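Local atomic coordinates of nisin leader peptide-processing serine protease NisP (Lactococcus lactis subsp. lactis, PDB entry 4MZD), a protein that probably acts as a subtilisin-like serine endopeptidase that removes the leader peptide from the nisin precursor during biosynthesis of this antibiotic. Residues 198-203 with 239-244. Sequence-based numbering, arbitrary orientation.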
loop_
_atom_site.group_PDB
_atom_site.type_symbol
_atom_site.label_atom_id
_atom_site.label_comp_id
_atom_site.label_asym_id
_atom_site.label_seq_id
_atom_site.Cartn_x
_atom_site.Cartn_y
_atom_site.Cartn_z
ATOM N N ASN A 198 10.887 -2.310 12.233
ATOM C CA ASN A 198 10.621 -2.482 10.812
ATOM C C ASN A 198 11.156 -1.292 10.045
ATOM O O ASN A 198 10.607 -0.195 10.146
ATOM C CB ASN A 198 9.121 -2.580 10.552
ATOM C CG ASN A 198 8.503 -3.788 11.199
ATOM O OD1 ASN A 198 8.653 -4.910 10.714
ATOM N ND2 ASN A 198 7.810 -3.571 12.308
ATOM N N LYS A 199 12.195 -1.488 9.246
ATOM C CA LYS A 199 12.784 -0.344 8.563
ATOM C C LYS A 199 11.980 0.118 7.347
ATOM O O LYS A 199 12.197 1.230 6.859
ATOM C CB LYS A 199 14.244 -0.607 8.216
ATOM C CG LYS A 199 15.119 -0.809 9.460
ATOM C CD LYS A 199 14.949 0.311 10.502
ATOM C CE LYS A 199 15.650 -0.028 11.823
ATOM N NZ LYS A 199 15.455 1.017 12.884
ATOM N N VAL A 200 11.056 -0.720 6.877
ATOM C CA VAL A 200 10.106 -0.347 5.838
ATOM C C VAL A 200 8.704 -0.628 6.365
ATOM O O VAL A 200 8.454 -1.688 6.937
ATOM C CB VAL A 200 10.354 -1.130 4.526
ATOM C CG1 VAL A 200 9.353 -0.714 3.457
ATOM C CG2 VAL A 200 11.797 -0.937 4.046
ATOM N N ILE A 201 7.810 0.347 6.198
ATOM C CA ILE A 201 6.442 0.271 6.696
ATOM C C ILE A 201 5.497 0.506 5.519
ATOM O O ILE A 201 5.578 1.534 4.846
ATOM C CB ILE A 201 6.215 1.333 7.803
ATOM C CG1 ILE A 201 7.142 1.069 8.998
ATOM C CG2 ILE A 201 4.767 1.360 8.246
ATOM C CD1 ILE A 201 7.167 2.180 10.034
ATOM N N ASN A 202 4.617 -0.463 5.269
ATOM C CA ASN A 202 3.708 -0.448 4.127
ATOM C C ASN A 202 2.307 -0.046 4.551
ATOM O O ASN A 202 1.722 -0.693 5.427
ATOM C CB ASN A 202 3.664 -1.852 3.501
ATOM C CG ASN A 202 2.859 -1.901 2.210
ATOM O OD1 ASN A 202 3.420 -1.791 1.122
ATOM N ND2 ASN A 202 1.543 -2.042 2.322
ATOM N N ILE A 203 1.770 1.002 3.927
ATOM C CA ILE A 203 0.414 1.464 4.218
ATOM C C ILE A 203 -0.421 1.511 2.927
ATOM O O ILE A 203 -0.427 2.506 2.189
ATOM C CB ILE A 203 0.398 2.840 4.917
ATOM C CG1 ILE A 203 1.380 2.860 6.095
ATOM C CG2 ILE A 203 -1.018 3.179 5.371
ATOM C CD1 ILE A 203 1.339 4.145 6.872
ATOM N N GLY A 239 14.433 5.665 12.075
ATOM C CA GLY A 239 15.143 5.107 10.941
ATOM C C GLY A 239 14.289 4.311 9.970
ATOM O O GLY A 239 14.831 3.605 9.121
ATOM N N SER A 240 12.966 4.433 10.083
ATOM C CA SER A 240 12.039 3.730 9.199
ATOM C C SER A 240 11.575 4.619 8.056
ATOM O O SER A 240 11.533 5.843 8.187
ATOM C CB SER A 240 10.815 3.247 9.980
ATOM O OG SER A 240 11.173 2.314 10.974
ATOM N N ILE A 241 11.218 3.994 6.937
ATOM C CA ILE A 241 10.581 4.690 5.836
ATOM C C ILE A 241 9.170 4.151 5.672
ATOM O O ILE A 241 8.920 2.965 5.878
ATOM C CB ILE A 241 11.381 4.542 4.524
ATOM C CG1 ILE A 241 10.926 5.587 3.501
ATOM C CG2 ILE A 241 11.277 3.120 3.976
ATOM C CD1 ILE A 241 11.910 5.822 2.380
ATOM N N VAL A 242 8.257 5.042 5.304
ATOM C CA VAL A 242 6.864 4.696 5.077
ATOM C C VAL A 242 6.576 4.762 3.583
ATOM O O VAL A 242 6.973 5.716 2.909
ATOM C CB VAL A 242 5.942 5.653 5.853
ATOM C CG1 VAL A 242 4.484 5.392 5.517
ATOM C CG2 VAL A 242 6.199 5.531 7.352
ATOM N N VAL A 243 5.898 3.730 3.089
ATOM C CA VAL A 243 5.524 3.583 1.687
ATOM C C VAL A 243 4.005 3.476 1.664
ATOM O O VAL A 243 3.438 2.611 2.328
ATOM C CB VAL A 243 6.158 2.301 1.099
ATOM C CG1 VAL A 243 5.895 2.183 -0.390
ATOM C CG2 VAL A 243 7.658 2.255 1.392
ATOM N N ALA A 244 3.342 4.366 0.929
ATOM C CA ALA A 244 1.891 4.497 1.030
ATOM C C ALA A 244 1.227 4.583 -0.335
ATOM O O ALA A 244 1.743 5.228 -1.260
ATOM C CB ALA A 244 1.537 5.729 1.858
HETATM O O HOH W 1 14.581 2.858 6.389
HETATM O O HOH W 2 12.632 1.318 13.123
#
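Ile201 and Ile203 meet Val242 on one face of two neighbouring parallel strands, 200-203 and 241-244, in the central sheet of the subtilisin-like fold, a worked example of the beta-alpha-beta crossover, with helix 222-238 in the connection. Ile203 lays CD1 obliquely across Val242, 3.6 Å from CG1. CG1 of Ile201 stands beside its own backbone N (chi1 -62°), and the extended chi2 carries CD1 on to the CB of Ser240, 3.8 Å away. Helix 183-195 packs on this face through Ala193, Ile190 and Ala194.

On the other face Val200 and Ile241 run side by side with their CG2 methyls in contact, while Val200 CG1 reaches diagonally to Val243 CG2 at 4.0 Å. Helix 356-370 meets Val243 and Asn202 here; the amide of Asn202 bonds Ser360 and Ser204 and lies near the predicted charge-relay residues Asp100 and Ser353.

Between the faces runs a parallel ladder in which Ile201 and Val243 each use both N-H and C=O; the bond from Val243 N to Ile201 O is 2.8 Å long. Where the strands begin, a water bridges the carbonyl oxygens of Lys199 and of Gly239, whose positive phi ends helix 222-238 in a Schellman motif. Ser240 OG donates to Asn198 O at 2.7 Å, tilted 35° from the carbonyl plane, and accepts from a second water that in turn accepts a hydrogen bond from Lys199 NZ.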